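Glucan-binding protein C, GbpC (PDB 6CAM) probably binds glucans such as dextran at the cell wall of Streptococcus mutans, the part described here holding glucose through a bound calcium ion. Local coordinates at residues M220-L225 with I327-N332; V236-L241 with T313-G318; S224-T229 with G283-N288; G251-L256 with A298-G303. All blocks are in the same frame, centred on the assembly; numbering follows the deposited sequence.

Contact 1 of 4, residues M220-L225 with I327-N332; sequences MSLSSL and IWFATN. With CA (calcium ion), chain B; BGC (beta-D-glucopyranose), chain D; BGC (beta-D-glucopyranose), chain C.
Ser-221 and Asn-332 are joined backbone to backbone: Ser-221 N donates to Asn-332 O at 2.7 Å, nearly straight at 172°. In a second hydrogen bond Ser-221 is the acceptor, taking the proton of the Thr-331 hydroxyl, OG1 to Ser-221 O at 2.6 Å. Because OG1 stands anti to its own backbone N (chi1 -177°), it reaches across the gap while CG2 turns toward the methyl CE of Met-220. Threonine thus supplies a donor and an apolar branch together.

Apolar contact follows where the segments diverge. Leu-222 CD2 meets the edge of the Phe-329 ring, 3.7 Å from CZ, and strand 194-204 adds Met-199 to this core. The pairing joins edge strand 219-222 of one sheet to the loop leaving edge strand 325-329 of another, in a β-rich fold resembling the V region of antigen I/II adhesins.

Water bridges the wider part: water 1 donates to Ala-330 O at 2.6 Å and to Ser-221 OG at 2.7 Å, and accepts from Ser-223 N.

Sugar contacts lie beyond it. Trp-328 N donates to O3 of the chain C glucose (3.3 Å, 140°), and the indole of Trp-328 has O2 of the chain D glucose over one face, an aromatic platform of the kind often found under sugars.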
# COMPACT_ATOMS: atom_id res chain seq x y z
N MET A 220 -2.88 8.77 9.82
CA MET A 220 -2.87 7.42 9.30
C MET A 220 -2.37 7.46 7.89
O MET A 220 -2.60 8.41 7.15
CB MET A 220 -4.23 6.83 9.40
CG MET A 220 -4.67 6.78 10.85
SD MET A 220 -5.95 5.62 11.19
CE MET A 220 -5.10 4.06 10.93
N SER A 221 -1.63 6.43 7.56
CA SER A 221 -1.03 6.28 6.25
C SER A 221 -2.10 5.88 5.24
O SER A 221 -2.99 5.10 5.53
CB SER A 221 0.03 5.20 6.32
OG SER A 221 -0.55 3.93 6.59
N LEU A 222 -1.95 6.38 4.03
CA LEU A 222 -2.69 5.93 2.87
C LEU A 222 -1.60 5.71 1.81
O LEU A 222 -1.50 6.45 0.83
CB LEU A 222 -3.69 6.98 2.43
CG LEU A 222 -4.80 7.25 3.48
CD1 LEU A 222 -5.64 8.44 3.10
CD2 LEU A 222 -5.65 6.02 3.65
N SER A 223 -0.79 4.69 2.03
CA SER A 223 0.39 4.46 1.18
C SER A 223 0.03 3.64 -0.02
O SER A 223 -1.04 3.10 -0.11
CB SER A 223 1.52 3.77 1.98
OG SER A 223 1.93 4.58 3.06
N SER A 224 0.97 3.57 -0.97
CA SER A 224 0.92 2.60 -2.03
C SER A 224 -0.36 2.77 -2.83
O SER A 224 -1.07 1.81 -3.12
CB SER A 224 1.11 1.18 -1.48
OG SER A 224 0.93 0.20 -2.49
N LEU A 225 -0.63 4.01 -3.20
CA LEU A 225 -1.72 4.33 -4.08
C LEU A 225 -1.15 4.32 -5.50
O LEU A 225 -0.88 5.35 -6.06
CB LEU A 225 -2.29 5.68 -3.74
CG LEU A 225 -2.98 5.67 -2.35
CD1 LEU A 225 -3.60 7.01 -2.12
CD2 LEU A 225 -4.03 4.55 -2.25
N ILE A 327 -5.86 -5.14 -4.55
CA ILE A 327 -5.21 -4.10 -3.80
C ILE A 327 -4.94 -4.66 -2.43
O ILE A 327 -5.78 -5.34 -1.85
CB ILE A 327 -6.06 -2.81 -3.72
CG1 ILE A 327 -5.32 -1.71 -2.95
CG2 ILE A 327 -7.39 -3.05 -3.04
CD1 ILE A 327 -5.89 -0.31 -3.14
N TRP A 328 -3.74 -4.41 -1.93
CA TRP A 328 -3.47 -4.55 -0.53
C TRP A 328 -3.63 -3.17 0.03
O TRP A 328 -2.86 -2.30 -0.25
CB TRP A 328 -2.07 -5.06 -0.31
CG TRP A 328 -1.76 -5.33 1.09
CD1 TRP A 328 -2.51 -5.02 2.22
CD2 TRP A 328 -0.61 -5.97 1.55
NE1 TRP A 328 -1.86 -5.44 3.34
CE2 TRP A 328 -0.70 -6.04 2.96
CE3 TRP A 328 0.50 -6.54 0.90
CZ2 TRP A 328 0.29 -6.64 3.73
CZ3 TRP A 328 1.49 -7.13 1.68
CH2 TRP A 328 1.37 -7.17 3.08
N PHE A 329 -4.67 -2.96 0.81
CA PHE A 329 -4.91 -1.66 1.34
C PHE A 329 -4.67 -1.82 2.80
O PHE A 329 -5.33 -2.61 3.44
CB PHE A 329 -6.35 -1.17 1.11
CG PHE A 329 -6.60 0.15 1.78
CD1 PHE A 329 -6.21 1.31 1.16
CD2 PHE A 329 -7.11 0.21 3.06
CE1 PHE A 329 -6.37 2.53 1.78
CE2 PHE A 329 -7.29 1.42 3.68
CZ PHE A 329 -6.91 2.58 3.06
N ALA A 330 -3.81 -0.99 3.35
CA ALA A 330 -3.39 -1.06 4.73
C ALA A 330 -3.36 0.39 5.16
O ALA A 330 -3.00 1.27 4.39
CB ALA A 330 -2.03 -1.72 4.90
N THR A 331 -3.83 0.65 6.36
CA THR A 331 -3.71 1.97 6.90
C THR A 331 -3.34 1.76 8.35
O THR A 331 -3.83 0.86 9.00
CB THR A 331 -5.00 2.79 6.73
OG1 THR A 331 -4.76 4.11 7.22
CG2 THR A 331 -6.18 2.14 7.48
N ASN A 332 -2.42 2.58 8.80
CA ASN A 332 -1.79 2.40 10.11
C ASN A 332 -1.08 3.70 10.39
O ASN A 332 -1.22 4.64 9.60
CB ASN A 332 -0.86 1.20 10.07
CG ASN A 332 0.07 1.22 8.89
OD1 ASN A 332 0.76 2.22 8.66
ND2 ASN A 332 0.09 0.13 8.12
CA CA B . -0.95 -0.42 -3.70
C2 BGC D . 1.90 -2.20 1.98
C3 BGC D . 2.08 -0.69 2.30
C4 BGC D . 0.77 0.09 2.21
C5 BGC D . -0.36 -0.84 1.77
C6 BGC D . -1.64 -0.07 1.62
C1 BGC D . 1.02 -2.48 0.74
O1 BGC D . 1.80 -2.45 -0.47
O2 BGC D . 1.40 -2.91 3.13
O3 BGC D . 3.05 -0.05 1.44
O4 BGC D . 0.46 0.70 3.47
O5 BGC D . -0.04 -1.54 0.57
O6 BGC D . -1.63 1.14 0.89
C2 BGC C . -1.77 -3.05 -4.93
C3 BGC C . -0.73 -2.52 -4.02
C4 BGC C . 0.69 -2.93 -4.27
C5 BGC C . 1.02 -2.96 -5.78
C6 BGC C . 2.41 -3.49 -6.19
C1 BGC C . -1.30 -3.11 -6.38
O1 BGC C . -2.24 -3.88 -7.17
O2 BGC C . -2.54 -1.88 -4.70
O3 BGC C . -1.21 -2.48 -2.64
O4 BGC C . 1.06 -1.68 -3.73
O5 BGC C . 0.00 -3.71 -6.45
O6 BGC C . 3.15 -2.52 -7.00
O HOH W 1 -0.88 2.83 4.15
O HOH W 2 -2.37 -0.23 -1.83

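Contact 2 of 4, residues V236-L241 with T313-G318; sequences VEKVNL and TFTVGG. With CA (calcium ion), chain B; BGC (beta-D-glucopyranose), chain C.
Glu-237 and Val-316 lie side by side and point the same way, Glu-237 CG touching Val-316 CG2 at 3.6 Å. With CG anti to the carbonyl carbon (chi1 -64°) and the chain extended beyond it, the carboxylate passes the valine methyl and reaches the calcium ion, OE1 binding it at 2.5 Å; His-235 holds OE2. On this same buried face Val-239 CG2 packs on Phe-314 CB at 4.2 Å, and the Phe-314 ring stacks with Phe-329. Apolar side chains flank the stem of Glu-237, while its carboxylate faces the metal.

Strands 233-240 and 312-319 are antiparallel neighbours in the large sheet; their segments 236-240 and 313-318 run at 162° to one another. The hydrogen-bonded pairs are Val-236 with Gly-317, Lys-238 with Thr-315 and Asn-240 with Thr-313, each joined by two bonds; Thr-315 N to Lys-238 O measures 2.7 Å.

The other face, bearing the side chains of Val-236, Lys-238, Asn-240, Thr-313 and Thr-315, is looser and partly open to solvent. Here Lys-238 CB lies 3.5 Å from Thr-315 OG1, and the long chain runs on to form a cation-pi contact with Tyr-262. Water 3 links Thr-315 OG1 (2.7 Å) with Val-236 O (2.8 Å). Threonines suit such a face, their β-branches favouring extended backbone and their hydroxyls meeting water.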
# COMPACT_ATOMS: atom_id res chain seq x y z
N VAL A 236 -5.89 2.43 -11.11
CA VAL A 236 -5.70 3.55 -10.21
C VAL A 236 -6.32 3.18 -8.89
O VAL A 236 -7.41 2.65 -8.86
CB VAL A 236 -6.40 4.85 -10.71
CG1 VAL A 236 -6.03 6.02 -9.81
CG2 VAL A 236 -6.00 5.19 -12.14
N GLU A 237 -5.56 3.44 -7.83
CA GLU A 237 -6.01 3.22 -6.48
C GLU A 237 -6.34 4.54 -5.90
O GLU A 237 -5.55 5.49 -6.01
CB GLU A 237 -4.88 2.51 -5.70
CG GLU A 237 -4.71 1.16 -6.37
CD GLU A 237 -3.61 0.28 -5.91
OE1 GLU A 237 -2.93 0.57 -4.91
OE2 GLU A 237 -3.47 -0.80 -6.57
N LYS A 238 -7.50 4.64 -5.27
CA LYS A 238 -8.00 5.93 -4.80
C LYS A 238 -8.57 5.78 -3.42
O LYS A 238 -8.98 4.71 -3.06
CB LYS A 238 -9.09 6.48 -5.70
CG LYS A 238 -8.72 6.54 -7.17
CD LYS A 238 -9.87 7.13 -7.96
CE LYS A 238 -9.42 7.31 -9.39
NZ LYS A 238 -10.57 7.60 -10.27
N VAL A 239 -8.53 6.84 -2.64
CA VAL A 239 -9.19 6.85 -1.35
C VAL A 239 -10.07 8.07 -1.31
O VAL A 239 -9.63 9.20 -1.58
CB VAL A 239 -8.21 6.90 -0.18
CG1 VAL A 239 -8.96 6.71 1.15
CG2 VAL A 239 -7.18 5.79 -0.26
N ASN A 240 -11.30 7.85 -0.95
CA ASN A 240 -12.19 8.95 -0.62
C ASN A 240 -12.15 9.06 0.87
O ASN A 240 -12.54 8.13 1.57
CB ASN A 240 -13.57 8.66 -1.16
CG ASN A 240 -14.52 9.82 -0.96
OD1 ASN A 240 -14.52 10.47 0.08
ND2 ASN A 240 -15.35 10.07 -1.97
N LEU A 241 -11.70 10.21 1.35
CA LEU A 241 -11.41 10.39 2.74
C LEU A 241 -12.66 10.68 3.55
O LEU A 241 -12.60 10.64 4.76
CB LEU A 241 -10.38 11.49 2.94
CG LEU A 241 -8.93 10.99 2.87
CD1 LEU A 241 -8.54 10.84 1.43
CD2 LEU A 241 -7.97 11.95 3.54
N THR A 313 -13.27 5.42 2.05
CA THR A 313 -13.50 4.40 1.08
C THR A 313 -12.29 4.30 0.20
O THR A 313 -11.81 5.30 -0.25
CB THR A 313 -14.70 4.79 0.21
OG1 THR A 313 -15.86 4.91 1.05
CG2 THR A 313 -14.96 3.78 -0.86
N PHE A 314 -11.79 3.10 -0.03
CA PHE A 314 -10.73 2.95 -1.01
C PHE A 314 -11.28 2.29 -2.23
O PHE A 314 -12.20 1.47 -2.15
CB PHE A 314 -9.49 2.26 -0.45
CG PHE A 314 -9.66 0.81 -0.08
CD1 PHE A 314 -9.49 -0.17 -1.02
CD2 PHE A 314 -9.96 0.45 1.21
CE1 PHE A 314 -9.65 -1.52 -0.67
CE2 PHE A 314 -10.09 -0.90 1.57
CZ PHE A 314 -9.93 -1.87 0.63
N THR A 315 -10.70 2.61 -3.37
CA THR A 315 -11.20 2.02 -4.59
C THR A 315 -10.03 1.68 -5.45
O THR A 315 -9.01 2.32 -5.36
CB THR A 315 -12.16 2.93 -5.38
OG1 THR A 315 -11.44 3.97 -6.02
CG2 THR A 315 -13.23 3.57 -4.49
N VAL A 316 -10.19 0.65 -6.24
CA VAL A 316 -9.19 0.29 -7.24
C VAL A 316 -9.91 -0.19 -8.46
O VAL A 316 -10.85 -0.94 -8.37
CB VAL A 316 -8.23 -0.77 -6.68
CG1 VAL A 316 -8.98 -2.00 -6.18
CG2 VAL A 316 -7.15 -1.12 -7.70
N GLY A 317 -9.43 0.23 -9.61
CA GLY A 317 -10.08 -0.19 -10.81
C GLY A 317 -9.28 0.29 -11.97
O GLY A 317 -8.33 0.98 -11.81
N GLY A 318 -9.73 -0.06 -13.15
CA GLY A 318 -9.09 0.39 -14.37
C GLY A 318 -8.38 -0.69 -15.12
O GLY A 318 -7.89 -0.42 -16.22
CA CA B . -0.95 -0.42 -3.70
C2 BGC C . -1.77 -3.05 -4.93
C3 BGC C . -0.73 -2.52 -4.02
C4 BGC C . 0.69 -2.93 -4.27
C5 BGC C . 1.02 -2.96 -5.78
C6 BGC C . 2.41 -3.49 -6.19
C1 BGC C . -1.30 -3.11 -6.38
O1 BGC C . -2.24 -3.88 -7.17
O2 BGC C . -2.54 -1.88 -4.70
O3 BGC C . -1.21 -2.48 -2.64
O4 BGC C . 1.06 -1.68 -3.73
O5 BGC C . 0.00 -3.71 -6.45
O6 BGC C . 3.15 -2.52 -7.00
O HOH W 3 -10.09 3.41 -8.30
O HOH W 4 -16.01 7.95 1.77
O HOH W 2 -2.37 -0.23 -1.83

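Contact 3 of 4, residues S224-T229 with G283-N288. With CA (calcium ion), chain B; BGC (beta-D-glucopyranose), chain C; BGC (beta-D-glucopyranose), chain D.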
# COMPACT_ATOMS: atom_id res chain seq x y z
N SER A 224 0.97 3.57 -0.97
CA SER A 224 0.92 2.60 -2.03
C SER A 224 -0.36 2.77 -2.83
O SER A 224 -1.07 1.81 -3.12
CB SER A 224 1.11 1.18 -1.48
OG SER A 224 0.93 0.20 -2.49
N LEU A 225 -0.63 4.01 -3.20
CA LEU A 225 -1.72 4.33 -4.08
C LEU A 225 -1.15 4.32 -5.50
O LEU A 225 -0.88 5.35 -6.06
CB LEU A 225 -2.29 5.68 -3.74
CG LEU A 225 -2.98 5.67 -2.35
CD1 LEU A 225 -3.60 7.01 -2.12
CD2 LEU A 225 -4.03 4.55 -2.25
N ASN A 226 -1.03 3.14 -6.05
CA ASN A 226 -0.46 2.94 -7.38
C ASN A 226 -1.38 3.42 -8.47
O ASN A 226 -2.60 3.24 -8.43
CB ASN A 226 -0.22 1.45 -7.64
CG ASN A 226 0.62 0.81 -6.59
OD1 ASN A 226 0.15 0.56 -5.48
ND2 ASN A 226 1.83 0.48 -6.94
N HIS A 227 -0.78 3.97 -9.51
CA HIS A 227 -1.49 4.28 -10.70
C HIS A 227 -0.54 3.80 -11.77
O HIS A 227 0.53 4.36 -11.92
CB HIS A 227 -1.72 5.78 -10.82
CG HIS A 227 -2.41 6.19 -12.08
ND1 HIS A 227 -2.95 7.44 -12.23
CD2 HIS A 227 -2.66 5.53 -13.24
CE1 HIS A 227 -3.51 7.54 -13.43
NE2 HIS A 227 -3.35 6.38 -14.06
N TRP A 228 -0.92 2.76 -12.47
CA TRP A 228 -0.14 2.37 -13.63
C TRP A 228 -1.03 2.38 -14.85
O TRP A 228 -2.23 2.16 -14.77
CB TRP A 228 0.57 1.03 -13.43
CG TRP A 228 -0.23 -0.16 -12.95
CD1 TRP A 228 -0.26 -0.66 -11.69
CD2 TRP A 228 -1.02 -1.05 -13.76
NE1 TRP A 228 -1.05 -1.79 -11.65
CE2 TRP A 228 -1.52 -2.05 -12.90
CE3 TRP A 228 -1.35 -1.09 -15.11
CZ2 TRP A 228 -2.36 -3.07 -13.35
CZ3 TRP A 228 -2.19 -2.11 -15.57
CH2 TRP A 228 -2.69 -3.08 -14.69
N THR A 229 -0.41 2.67 -15.98
CA THR A 229 -1.12 2.72 -17.23
C THR A 229 -0.28 1.95 -18.21
O THR A 229 0.81 2.40 -18.57
CB THR A 229 -1.32 4.17 -17.72
OG1 THR A 229 -2.03 4.93 -16.73
CG2 THR A 229 -2.14 4.18 -19.03
N GLY A 283 12.07 -0.86 -6.06
CA GLY A 283 11.05 0.07 -6.48
C GLY A 283 10.42 0.69 -5.26
O GLY A 283 10.47 0.10 -4.17
N TRP A 284 9.78 1.85 -5.44
CA TRP A 284 9.18 2.59 -4.33
C TRP A 284 8.08 1.84 -3.61
O TRP A 284 7.79 2.14 -2.46
CB TRP A 284 8.66 3.97 -4.79
CG TRP A 284 7.50 3.96 -5.74
CD1 TRP A 284 7.55 4.13 -7.10
CD2 TRP A 284 6.12 3.82 -5.42
NE1 TRP A 284 6.30 4.10 -7.63
CE2 TRP A 284 5.40 3.89 -6.62
CE3 TRP A 284 5.42 3.62 -4.22
CZ2 TRP A 284 4.03 3.77 -6.67
CZ3 TRP A 284 4.07 3.50 -4.27
CH2 TRP A 284 3.37 3.58 -5.48
N ASP A 285 7.42 0.92 -4.32
CA ASP A 285 6.32 0.17 -3.75
C ASP A 285 6.73 -1.17 -3.13
O ASP A 285 5.85 -1.93 -2.73
CB ASP A 285 5.23 -0.03 -4.80
CG ASP A 285 3.90 -0.34 -4.19
OD1 ASP A 285 3.61 0.08 -3.04
OD2 ASP A 285 3.14 -1.05 -4.87
N ALA A 286 8.03 -1.44 -3.04
CA ALA A 286 8.50 -2.70 -2.47
C ALA A 286 8.11 -2.80 -1.00
O ALA A 286 8.31 -1.85 -0.24
CB ALA A 286 10.01 -2.81 -2.58
N VAL A 287 7.58 -3.94 -0.60
CA VAL A 287 7.20 -4.16 0.79
C VAL A 287 7.72 -5.50 1.28
O VAL A 287 7.93 -6.44 0.49
CB VAL A 287 5.66 -4.06 0.99
CG1 VAL A 287 5.21 -2.64 0.71
CG2 VAL A 287 4.91 -5.04 0.11
N ASN A 288 7.92 -5.57 2.59
CA ASN A 288 8.12 -6.84 3.29
C ASN A 288 6.81 -7.63 3.33
O ASN A 288 5.74 -7.08 3.04
CB ASN A 288 8.59 -6.59 4.71
CG ASN A 288 9.96 -5.95 4.75
OD1 ASN A 288 10.09 -4.72 4.86
ND2 ASN A 288 11.00 -6.77 4.62
CA CA B . -0.95 -0.42 -3.70
C2 BGC C . -1.77 -3.05 -4.93
C3 BGC C . -0.73 -2.52 -4.02
C4 BGC C . 0.69 -2.93 -4.27
C5 BGC C . 1.02 -2.96 -5.78
C6 BGC C . 2.41 -3.49 -6.19
C1 BGC C . -1.30 -3.11 -6.38
O1 BGC C . -2.24 -3.88 -7.17
O2 BGC C . -2.54 -1.88 -4.70
O3 BGC C . -1.21 -2.48 -2.64
O4 BGC C . 1.06 -1.68 -3.73
O5 BGC C . 0.00 -3.71 -6.45
O6 BGC C . 3.15 -2.52 -7.00
C2 BGC D . 1.90 -2.20 1.98
C3 BGC D . 2.08 -0.69 2.30
C4 BGC D . 0.77 0.09 2.21
C5 BGC D . -0.36 -0.84 1.77
C6 BGC D . -1.64 -0.07 1.62
C1 BGC D . 1.02 -2.48 0.74
O1 BGC D . 1.80 -2.45 -0.47
O2 BGC D . 1.40 -2.91 3.13
O3 BGC D . 3.05 -0.05 1.44
O4 BGC D . 0.46 0.70 3.47
O5 BGC D . -0.04 -1.54 0.57
O6 BGC D . -1.63 1.14 0.89
O HOH W 2 -2.37 -0.23 -1.83
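Ser-224 meets Asp-285 through its hydroxyl, OG lying 2.7 Å from OD1 in a hydrogen bond whose proton has another acceptor within reach. The same OG binds the calcium ion at 2.3 Å, and so does the carbonyl oxygen Ser-224 O. This bidentate grip depends on the backbone, which takes left-handed helical angles (phi 59°), and on the side-chain torsion, which sets OG anti to the backbone N and beside the carbonyl carbon. The small serine also leaves room for Trp-284, whose ring edge comes to Ser-224 CA, with CZ3 4.0 Å away and CA near the ring plane.

Two residues on, Asn-226 divides the work of its amide. OD1 faces the calcium ion at 2.3 Å, while ND2 donates to Asp-285 OD2 at 2.9 Å and 165°, although the place of that oxygen is less certain. Amide and carboxylate approach from opposite directions with their planes 61° apart, and Gln-268 accepts a further bond from ND2. An asparagine fits here because it offers an acceptor and a donor side by side. Trp-284 CH2 passes 3.8 Å from ND2, and its own NE1 is held by Asn-267.

Asp-285 is presented by a type I β turn from Gly-283 to Ala-286; its carboxylate is second shell to the metal and would probably polarise the Ser-224 hydroxyl. With Glu-237, a water and O2, O3 and O4 of the chain C glucose, eight atoms lie within bonding distance of the calcium ion as modelled, though the sugar's exact placing is doubtful. The principle is that of calcium-mediated sugar sites, a metal bridging protein ligands and sugar hydroxyls.

Contact 4 of 4, residues G251-L256 with A298-G303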
# COMPACT_ATOMS: atom_id res chain seq x y z
N GLY A 251 6.34 15.88 -2.32
CA GLY A 251 6.95 15.11 -3.35
C GLY A 251 6.11 13.94 -3.77
O GLY A 251 6.47 13.26 -4.73
N SER A 252 4.98 13.66 -3.10
CA SER A 252 4.19 12.50 -3.47
C SER A 252 3.49 12.71 -4.80
O SER A 252 3.08 13.80 -5.11
CB SER A 252 3.13 12.15 -2.41
OG SER A 252 2.46 10.98 -2.85
N SER A 253 3.34 11.64 -5.55
CA SER A 253 2.48 11.66 -6.75
C SER A 253 0.99 11.78 -6.37
O SER A 253 0.17 12.06 -7.21
CB SER A 253 2.65 10.38 -7.54
OG SER A 253 2.27 9.25 -6.78
N VAL A 254 0.65 11.55 -5.11
CA VAL A 254 -0.71 11.48 -4.64
C VAL A 254 -1.17 12.85 -4.16
O VAL A 254 -0.52 13.47 -3.34
CB VAL A 254 -0.81 10.52 -3.45
CG1 VAL A 254 -2.22 10.53 -2.85
CG2 VAL A 254 -0.36 9.14 -3.86
N ASP A 255 -2.30 13.28 -4.69
CA ASP A 255 -2.89 14.57 -4.34
C ASP A 255 -4.41 14.48 -4.33
O ASP A 255 -5.00 13.51 -4.81
CB ASP A 255 -2.43 15.65 -5.32
CG ASP A 255 -2.04 16.94 -4.63
OD1 ASP A 255 -2.72 17.32 -3.65
OD2 ASP A 255 -1.05 17.57 -5.05
N LEU A 256 -5.03 15.51 -3.78
CA LEU A 256 -6.47 15.61 -3.67
C LEU A 256 -7.07 15.98 -5.01
O LEU A 256 -6.64 16.94 -5.65
CB LEU A 256 -6.83 16.67 -2.65
CG LEU A 256 -8.29 16.77 -2.24
CD1 LEU A 256 -8.78 15.48 -1.57
CD2 LEU A 256 -8.44 17.95 -1.31
N ALA A 298 8.99 5.22 -0.73
CA ALA A 298 7.59 4.86 -0.57
C ALA A 298 6.65 6.11 -0.53
O ALA A 298 5.53 6.05 -1.00
CB ALA A 298 7.41 4.02 0.69
N TYR A 299 7.15 7.23 -0.00
CA TYR A 299 6.42 8.49 0.05
C TYR A 299 5.81 8.87 -1.30
O TYR A 299 4.77 9.50 -1.36
CB TYR A 299 7.32 9.61 0.57
CG TYR A 299 8.25 10.16 -0.48
CD1 TYR A 299 9.50 9.58 -0.70
CD2 TYR A 299 7.87 11.23 -1.28
CE1 TYR A 299 10.34 10.05 -1.70
CE2 TYR A 299 8.70 11.70 -2.28
CZ TYR A 299 9.94 11.12 -2.47
OH TYR A 299 10.80 11.58 -3.45
N TYR A 300 6.50 8.50 -2.38
CA TYR A 300 6.09 8.87 -3.69
C TYR A 300 4.68 8.42 -4.07
O TYR A 300 4.01 9.11 -4.81
CB TYR A 300 7.11 8.33 -4.69
CG TYR A 300 6.83 8.70 -6.09
CD1 TYR A 300 6.82 10.04 -6.50
CD2 TYR A 300 6.57 7.73 -7.03
CE1 TYR A 300 6.57 10.37 -7.80
CE2 TYR A 300 6.31 8.08 -8.34
CZ TYR A 300 6.30 9.39 -8.70
OH TYR A 300 6.08 9.74 -10.01
N GLY A 301 4.20 7.27 -3.56
CA GLY A 301 2.90 6.75 -3.93
C GLY A 301 1.97 6.85 -2.74
O GLY A 301 0.97 6.17 -2.70
N ALA A 302 2.31 7.71 -1.81
CA ALA A 302 1.62 7.80 -0.52
C ALA A 302 0.87 9.10 -0.30
O ALA A 302 1.29 10.18 -0.71
CB ALA A 302 2.62 7.64 0.58
N GLY A 303 -0.21 8.96 0.46
CA GLY A 303 -0.77 10.07 1.14
C GLY A 303 -0.92 9.72 2.59
O GLY A 303 -0.46 8.67 3.07
O HOH W 5 9.27 12.99 -5.23
O HOH W 6 0.29 12.74 -0.80
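An ST turn at Ser-252 docks against the 3-10 segment 298-300 and the loop that follows it, where the chain enters strand 254-257. Ser-252 OG accepts from Val-254 N at 3.0 Å, which defines the turn, and donates across the contact to Ala-302 O at 2.6 Å. Placed beside its carbonyl carbon (chi1 -177°), the hydroxyl is thus used both as acceptor and as donor, a double role that serine fills with little bulk.

Ser-253 fastens the carbonyl of Tyr-300, two residues before Ala-302. Tyr-300 O accepts from Ser-253 N at 2.7 Å and from Ser-253 OG at 2.6 Å, so one oxygen is gripped by two donors of a single residue; OG in turn accepts from Asn-267. The CB of Ser-253 then lies over one face of the Tyr-300 ring, 4.1 Å from its centroid and 21° off the normal, a CH-pi contact displaced toward the rim.

Gly-251 has a positive phi, and its lack of a side chain allows the Tyr-299 ring to come close, CE2 being 3.7 Å from Gly-251 O. Water 5 joins that carbonyl to Tyr-299 OH. Val-254 CG2 rests on the peptide at Gly-301, 3.5 Å from Gly-301 O.

Around the contact, Tyr-299 also packs on Gln-38 and Ala-41 of helix 3-51, Tyr-300 meets Phe-276 and Trp-284 edge to face, Val-254 leans on Ile-261 of strand 260-263, and Gly-303 hydrogen-bonds through its backbone to Leu-222 in strand 219-222.

Following the chain from the N terminus, residues 220-225 come first, and their last two also belong to contact 3. Contact 1 joins them to 327-332 and closes the longest loop. Within it nests contact 2, pairing strands 233-240 and 312-319, and within that nests contact 4, which brings 251-256 to 298-303. Contact 3 shares Ser-224 and Leu-225 with contact 1, but its partner 283-288 makes it cross both contact 2 and contact 4. Contacts 1, 2 and 3 converge on the calcium ion and the chain C glucose, while contact 4 abuts contacts 1 and 3 through the Leu-225 to Gly-301 backbone link. Together they tie three sheets to the long loop following strand 260-263.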